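Local coordinates for protein HAD hydrolase, family IA, variant 3 (PDB 6W04) that probably acts as a magnesium-dependent hydrolase of the haloacid dehalogenase superfamily, at residues A[24-29]-A[69-74]; A[29-32]-A[38-41]. All coordinates share one frame; numbering follows the deposited sequence.

Contact 1: A[24-29]-A[69-74]; sequences KEMAKR and AEEKEN
Segments 24-29 and 69-74, on helices 16-31 and 62-82, are nearest at Met-26 CA and Lys-72 CA, 6.5 Å apart, a spacing close enough for a side chain of one helix to lie directly on the backbone of the other. Met-26 does this. Its CG sits anti to the carbonyl carbon (chi1 -68°), and further bends at chi2 and chi3 fold the thioether over the partner helix. CG rests on Lys-72 CB at 3.8 Å, SD passes Lys-72 CA at 4.1 Å, and the terminal CE reaches Glu-71 CB at 3.8 Å. The thioether thus spans two successive residues, crossing each of their side chains at about a right angle. The two helices belong to the helical cap inserted after the first core strand, 3-7, as in HAD subfamily I (C1-cap) enzymes. Only the aliphatic base of Lys-72 joins this apolar seam. Its chain bends at chi2 and leads off to where NZ is hydrogen-bonded to His-19 ND1 and salt-bridged to Glu-73 OE1 at 3.0 Å, from above the carboxylate plane. Toward the outside, Arg-29 NE binds the anti lone pair of Glu-25 OE1 at 2.9 Å, whereas Glu-71 OE2 forms a salt bridge with Lys-67 NZ.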
ATOM      1  N   LYS A  24      -8.540 -14.424  -8.670  1.00 24.52           N
ATOM      2  CA  LYS A  24      -8.883 -15.348  -9.740  1.00 22.28           C
ATOM      3  C   LYS A  24      -9.363 -16.667  -9.168  1.00 27.03           C
ATOM      4  O   LYS A  24     -10.347 -17.254  -9.649  1.00 25.99           O
ATOM      5  CB  LYS A  24      -7.680 -15.548 -10.681  1.00 24.60           C
ATOM      6  CG  LYS A  24      -7.493 -14.331 -11.571  1.00 23.34           C
ATOM      7  CD  LYS A  24      -6.218 -14.440 -12.413  1.00 35.60           C
ATOM      8  CE  LYS A  24      -6.015 -13.178 -13.222  1.00 36.67           C
ATOM      9  NZ  LYS A  24      -4.804 -13.255 -14.063  1.00 40.02           N
ATOM     10  N   GLU A  25      -8.687 -17.140  -8.131  1.00 24.89           N
ATOM     11  CA  GLU A  25      -9.122 -18.362  -7.462  1.00 29.84           C
ATOM     12  C   GLU A  25     -10.508 -18.186  -6.851  1.00 25.16           C
ATOM     13  O   GLU A  25     -11.348 -19.089  -6.948  1.00 29.63           O
ATOM     14  CB  GLU A  25      -8.076 -18.778  -6.409  1.00 24.77           C
ATOM     15  CG  GLU A  25      -8.469 -19.999  -5.563  1.00 39.03           C
ATOM     16  CD  GLU A  25      -8.486 -21.333  -6.335  1.00 53.43           C
ATOM     17  OE1 GLU A  25      -9.277 -22.225  -5.944  1.00 49.07           O
ATOM     18  OE2 GLU A  25      -7.715 -21.508  -7.316  1.00 47.66           O
ATOM     19  N   MET A  26     -10.780 -17.026  -6.237  1.00 26.65           N
ATOM     20  CA  MET A  26     -12.104 -16.790  -5.651  1.00 28.64           C
ATOM     21  C   MET A  26     -13.182 -16.759  -6.721  1.00 29.21           C
ATOM     22  O   MET A  26     -14.273 -17.314  -6.532  1.00 27.10           O
ATOM     23  CB  MET A  26     -12.149 -15.460  -4.882  1.00 31.24           C
ATOM     24  CG  MET A  26     -11.302 -15.435  -3.610  1.00 33.51           C
ATOM     25  SD  MET A  26     -11.767 -16.761  -2.471  1.00 46.03           S
ATOM     26  CE  MET A  26     -13.388 -16.138  -2.069  1.00 34.27           C
ATOM     27  N   ALA A  27     -12.918 -16.069  -7.827  1.00 24.59           N
ATOM     28  CA  ALA A  27     -13.845 -16.102  -8.949  1.00 24.59           C
ATOM     29  C   ALA A  27     -14.136 -17.533  -9.385  1.00 27.84           C
ATOM     30  O   ALA A  27     -15.288 -17.888  -9.674  1.00 28.53           O
ATOM     31  CB  ALA A  27     -13.289 -15.278 -10.109  1.00 26.06           C
ATOM     32  N   LYS A  28     -13.102 -18.372  -9.471  1.00 25.48           N
ATOM     33  CA  LYS A  28     -13.326 -19.743  -9.917  1.00 26.59           C
ATOM     34  C   LYS A  28     -14.198 -20.495  -8.921  1.00 28.65           C
ATOM     35  O   LYS A  28     -15.100 -21.242  -9.313  1.00 30.92           O
ATOM     36  CB  LYS A  28     -11.979 -20.450 -10.121  1.00 27.11           C
ATOM     37  CG  LYS A  28     -12.041 -21.961 -10.531  1.00 31.06           C
ATOM     38  CD  LYS A  28     -12.463 -22.151 -11.994  1.00 51.76           C
ATOM     39  CE  LYS A  28     -12.569 -23.621 -12.391  1.00 56.03           C
ATOM     40  NZ  LYS A  28     -13.182 -23.790 -13.749  1.00 54.30           N
ATOM     41  N   ARG A  29     -13.946 -20.298  -7.625  1.00 29.98           N
ATOM     42  CA  ARG A  29     -14.707 -21.000  -6.600  1.00 35.10           C
ATOM     43  C   ARG A  29     -16.167 -20.580  -6.619  1.00 33.45           C
ATOM     44  O   ARG A  29     -17.058 -21.426  -6.484  1.00 34.38           O
ATOM     45  CB  ARG A  29     -14.105 -20.728  -5.218  1.00 27.70           C
ATOM     46  CG  ARG A  29     -12.711 -21.325  -5.046  1.00 34.82           C
ATOM     47  CD  ARG A  29     -12.134 -21.079  -3.651  1.00 34.81           C
ATOM     48  NE  ARG A  29     -10.761 -21.585  -3.575  1.00 41.87           N
ATOM     49  CZ  ARG A  29      -9.999 -21.541  -2.486  1.00 48.22           C
ATOM     50  NH1 ARG A  29     -10.480 -21.007  -1.373  1.00 48.58           N
ATOM     51  NH2 ARG A  29      -8.758 -22.039  -2.514  1.00 48.61           N
ATOM     52  N   ALA A  69     -14.939 -11.014   1.333  1.00 30.36           N
ATOM     53  CA  ALA A  69     -13.627 -10.379   1.396  1.00 32.50           C
ATOM     54  C   ALA A  69     -12.734 -11.107   2.386  1.00 35.57           C
ATOM     55  O   ALA A  69     -11.544 -11.322   2.124  1.00 28.95           O
ATOM     56  CB  ALA A  69     -13.754  -8.902   1.758  1.00 31.59           C
ATOM     57  N   GLU A  70     -13.288 -11.524   3.516  1.00 27.99           N
ATOM     58  CA  GLU A  70     -12.450 -12.227   4.474  1.00 25.04           C
ATOM     59  C   GLU A  70     -12.020 -13.597   3.941  1.00 30.02           C
ATOM     60  O   GLU A  70     -10.909 -14.059   4.239  1.00 29.06           O
ATOM     61  CB  GLU A  70     -13.176 -12.349   5.818  1.00 33.37           C
ATOM     62  CG  GLU A  70     -12.441 -13.190   6.868  1.00 49.56           C
ATOM     63  CD  GLU A  70     -11.017 -12.691   7.183  1.00 64.14           C
ATOM     64  OE1 GLU A  70     -10.680 -11.513   6.885  1.00 57.01           O
ATOM     65  OE2 GLU A  70     -10.235 -13.493   7.739  1.00 68.36           O
ATOM     66  N   GLU A  71     -12.879 -14.272   3.164  1.00 31.29           N
ATOM     67  CA  GLU A  71     -12.431 -15.504   2.509  1.00 31.38           C
ATOM     68  C   GLU A  71     -11.272 -15.233   1.557  1.00 33.18           C
ATOM     69  O   GLU A  71     -10.316 -16.015   1.496  1.00 28.17           O
ATOM     70  CB  GLU A  71     -13.573 -16.177   1.738  1.00 35.43           C
ATOM     71  CG  GLU A  71     -14.685 -16.721   2.612  1.00 50.11           C
ATOM     72  CD  GLU A  71     -15.708 -17.569   1.841  1.00 62.98           C
ATOM     73  OE1 GLU A  71     -15.517 -17.824   0.625  1.00 57.07           O
ATOM     74  OE2 GLU A  71     -16.710 -17.978   2.468  1.00 68.90           O
ATOM     75  N   LYS A  72     -11.359 -14.159   0.754  1.00 25.12           N
ATOM     76  CA  LYS A  72     -10.242 -13.832  -0.123  1.00 27.45           C
ATOM     77  C   LYS A  72      -8.993 -13.476   0.678  1.00 29.08           C
ATOM     78  O   LYS A  72      -7.879 -13.875   0.315  1.00 29.73           O
ATOM     79  CB  LYS A  72     -10.616 -12.682  -1.067  1.00 26.51           C
ATOM     80  CG  LYS A  72      -9.415 -12.211  -1.930  1.00 23.92           C
ATOM     81  CD  LYS A  72      -8.638 -11.061  -1.291  1.00 25.94           C
ATOM     82  CE  LYS A  72      -7.312 -10.797  -2.052  1.00 27.51           C
ATOM     83  NZ  LYS A  72      -6.636  -9.604  -1.462  1.00 27.01           N
ATOM     84  N   GLU A  73      -9.146 -12.712   1.762  1.00 23.35           N
ATOM     85  CA  GLU A  73      -7.968 -12.306   2.519  1.00 26.62           C
ATOM     86  C   GLU A  73      -7.345 -13.471   3.269  1.00 31.38           C
ATOM     87  O   GLU A  73      -6.118 -13.514   3.414  1.00 26.60           O
ATOM     88  CB  GLU A  73      -8.297 -11.151   3.482  1.00 24.69           C
ATOM     89  CG  GLU A  73      -8.727  -9.867   2.761  1.00 31.55           C
ATOM     90  CD  GLU A  73      -7.675  -9.209   1.822  1.00 39.60           C
ATOM     91  OE1 GLU A  73      -6.614  -9.785   1.488  1.00 34.54           O
ATOM     92  OE2 GLU A  73      -7.937  -8.070   1.389  1.00 44.67           O
ATOM     93  N   ASN A  74      -8.156 -14.425   3.735  1.00 26.97           N
ATOM     94  CA  ASN A  74      -7.592 -15.636   4.310  1.00 25.82           C
ATOM     95  C   ASN A  74      -6.739 -16.391   3.287  1.00 29.88           C
ATOM     96  O   ASN A  74      -5.654 -16.890   3.620  1.00 27.52           O
ATOM     97  CB  ASN A  74      -8.715 -16.519   4.848  1.00 30.51           C
ATOM     98  CG  ASN A  74      -8.222 -17.863   5.290  1.00 61.73           C
ATOM     99  OD1 ASN A  74      -8.692 -18.894   4.816  1.00 64.41           O
ATOM    100  ND2 ASN A  74      -7.247 -17.865   6.190  1.00 66.52           N
TER

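Contact 2: A[29-32]-A[38-41]; sequences RIRG and DEFK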
ATOM      1  N   ARG A  29     -13.946 -20.298  -7.625  1.00 29.98           N
ATOM      2  CA  ARG A  29     -14.707 -21.000  -6.600  1.00 35.10           C
ATOM      3  C   ARG A  29     -16.167 -20.580  -6.619  1.00 33.45           C
ATOM      4  O   ARG A  29     -17.058 -21.426  -6.484  1.00 34.38           O
ATOM      5  CB  ARG A  29     -14.105 -20.728  -5.218  1.00 27.70           C
ATOM      6  CG  ARG A  29     -12.711 -21.325  -5.046  1.00 34.82           C
ATOM      7  CD  ARG A  29     -12.134 -21.079  -3.651  1.00 34.81           C
ATOM      8  NE  ARG A  29     -10.761 -21.585  -3.575  1.00 41.87           N
ATOM      9  CZ  ARG A  29      -9.999 -21.541  -2.486  1.00 48.22           C
ATOM     10  NH1 ARG A  29     -10.480 -21.007  -1.373  1.00 48.58           N
ATOM     11  NH2 ARG A  29      -8.758 -22.039  -2.514  1.00 48.61           N
ATOM     12  N   ILE A  30     -16.419 -19.291  -6.820  1.00 29.22           N
ATOM     13  CA  ILE A  30     -17.755 -18.723  -6.661  1.00 37.11           C
ATOM     14  C   ILE A  30     -18.561 -18.842  -7.938  1.00 37.10           C
ATOM     15  O   ILE A  30     -19.690 -19.346  -7.940  1.00 32.84           O
ATOM     16  CB  ILE A  30     -17.664 -17.248  -6.207  1.00 29.98           C
ATOM     17  CG1 ILE A  30     -17.136 -17.163  -4.774  1.00 35.72           C
ATOM     18  CG2 ILE A  30     -19.077 -16.579  -6.328  1.00 29.67           C
ATOM     19  CD1 ILE A  30     -16.519 -15.815  -4.408  1.00 39.57           C
ATOM     20  N   ARG A  31     -18.014 -18.362  -9.047  1.00 27.79           N
ATOM     21  CA  ARG A  31     -18.772 -18.369 -10.287  1.00 31.61           C
ATOM     22  C   ARG A  31     -18.403 -19.519 -11.210  1.00 37.04           C
ATOM     23  O   ARG A  31     -19.126 -19.768 -12.185  1.00 41.52           O
ATOM     24  CB  ARG A  31     -18.610 -17.014 -11.007  1.00 36.07           C
ATOM     25  CG  ARG A  31     -17.303 -16.843 -11.787  1.00 36.01           C
ATOM     26  CD  ARG A  31     -17.184 -15.434 -12.376  1.00 32.07           C
ATOM     27  NE  ARG A  31     -16.016 -15.347 -13.235  1.00 31.57           N
ATOM     28  CZ  ARG A  31     -15.646 -14.291 -13.959  1.00 38.24           C
ATOM     29  NH1 ARG A  31     -16.332 -13.156 -13.930  1.00 31.72           N
ATOM     30  NH2 ARG A  31     -14.566 -14.380 -14.728  1.00 33.61           N
ATOM     31  N   GLY A  32     -17.333 -20.262 -10.912  1.00 31.54           N
ATOM     32  CA  GLY A  32     -16.966 -21.399 -11.729  1.00 32.82           C
ATOM     33  C   GLY A  32     -15.903 -21.122 -12.775  1.00 41.45           C
ATOM     34  O   GLY A  32     -15.482 -22.058 -13.461  1.00 37.74           O
ATOM     35  N   ASP A  38      -7.843  -9.694 -18.723  1.00 53.75           N
ATOM     36  CA  ASP A  38      -8.518  -8.442 -19.049  1.00 52.94           C
ATOM     37  C   ASP A  38      -9.480  -8.024 -17.945  1.00 48.43           C
ATOM     38  O   ASP A  38      -9.558  -6.836 -17.611  1.00 47.86           O
ATOM     39  CB  ASP A  38      -9.259  -8.563 -20.380  1.00 52.04           C
ATOM     40  CG  ASP A  38      -8.310  -8.686 -21.582  1.00 65.49           C
ATOM     41  OD1 ASP A  38      -7.184  -8.135 -21.546  1.00 68.60           O
ATOM     42  OD2 ASP A  38      -8.701  -9.344 -22.570  1.00 64.95           O
ATOM     43  N   GLU A  39     -10.234  -8.973 -17.371  1.00 43.04           N
ATOM     44  CA  GLU A  39     -11.077  -8.616 -16.230  1.00 39.86           C
ATOM     45  C   GLU A  39     -10.241  -8.023 -15.110  1.00 39.23           C
ATOM     46  O   GLU A  39     -10.568  -6.958 -14.581  1.00 39.49           O
ATOM     47  CB  GLU A  39     -11.862  -9.827 -15.714  1.00 36.94           C
ATOM     48  CG  GLU A  39     -13.104 -10.151 -16.531  1.00 45.42           C
ATOM     49  CD  GLU A  39     -13.834 -11.352 -15.983  1.00 44.18           C
ATOM     50  OE1 GLU A  39     -13.263 -12.461 -16.052  1.00 38.86           O
ATOM     51  OE2 GLU A  39     -14.968 -11.184 -15.467  1.00 43.30           O
ATOM     52  N   PHE A  40      -9.130  -8.685 -14.746  1.00 36.77           N
ATOM     53  CA  PHE A  40      -8.399  -8.192 -13.586  1.00 40.47           C
ATOM     54  C   PHE A  40      -7.751  -6.838 -13.858  1.00 36.59           C
ATOM     55  O   PHE A  40      -7.663  -6.010 -12.942  1.00 40.72           O
ATOM     56  CB  PHE A  40      -7.344  -9.195 -13.099  1.00 40.76           C
ATOM     57  CG  PHE A  40      -6.670  -8.746 -11.829  1.00 32.26           C
ATOM     58  CD1 PHE A  40      -7.335  -8.833 -10.614  1.00 41.96           C
ATOM     59  CD2 PHE A  40      -5.410  -8.169 -11.867  1.00 40.01           C
ATOM     60  CE1 PHE A  40      -6.745  -8.377  -9.453  1.00 41.57           C
ATOM     61  CE2 PHE A  40      -4.804  -7.717 -10.714  1.00 43.08           C
ATOM     62  CZ  PHE A  40      -5.472  -7.818  -9.505  1.00 41.06           C
ATOM     63  N   LYS A  41      -7.306  -6.584 -15.094  1.00 38.56           N
ATOM     64  CA  LYS A  41      -6.797  -5.255 -15.426  1.00 42.30           C
ATOM     65  C   LYS A  41      -7.873  -4.192 -15.225  1.00 49.89           C
ATOM     66  O   LYS A  41      -7.597  -3.111 -14.693  1.00 49.60           O
ATOM     67  CB  LYS A  41      -6.268  -5.226 -16.869  1.00 47.87           C
TER
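The helix-loop-helix connection in the HAD cap, from the C-terminal end of helix 16-31 into helix 37-43, is bridged by a bidentate salt bridge between Arg-31 and Glu-39. The backbones themselves stay well apart: even the nearest pair, Arg-31 CA and Glu-39 CA, is separated by 13.8 Å, and the gap is spanned by two outstretched side chains approaching from opposite directions. Arg-31 has CG between its backbone N and carbonyl carbon (chi1 79°), from where the chain runs extended to NE; Glu-39 is likewise extended beyond CG. The guanidinium and carboxylate planes differ by only 15°, so the groups are nearly coplanar, and the use of NH1 and NH2 makes the grip end-on. Each oxygen offers its syn lone pair to a separate nitrogen. Arg-31 NH1 reaches Glu-39 OE2 at 2.8 Å, and the N-H points almost straight at the acceptor (162°).

Further bonds fix the rotation of both groups. Arg-31 NE and NH2 also donate to the carbonyls of Thr-33 and Pro-34, so the guanidinium fastens the intervening loop as well as the next helix. Glu-39 OE1 accepts from Ser-36 N, the bond that a third helical residue makes to the N-cap in one half of a capping box, and OE2 is hydrogen-bonded to His-54 NE2 of helix 48-56. Such a set of donors would be expected to stabilise the charged carboxylate. Gly-32, with positive phi, lets the chain leave helix 16-31 just beyond the arginine. The shorter of the two charge-paired bonds joins Arg-31 NH2 to Glu-39 OE1, at 2.7 Å.

Contacts 1 and 2 both start from helix 16-31 and lie in the cap, their centres about 10 Å apart. Arg-29 belongs to both segment pairs, yet it touches the partner segment in neither. The two contacts meet through packing: Lys-24 CE of 24-29 comes within 4.2 Å of Phe-40 CB on 38-41. Their chemistry differs, since contact 1 is a largely buried apolar seam and contact 2 a charged pairing at the surface. Their relation to the metal site differs too. The Lys-72 side chain is about 8 Å from that of the magnesium ligand Asn-9 and about 12 Å from the bound magnesium, whereas contact 2 lies away from that site.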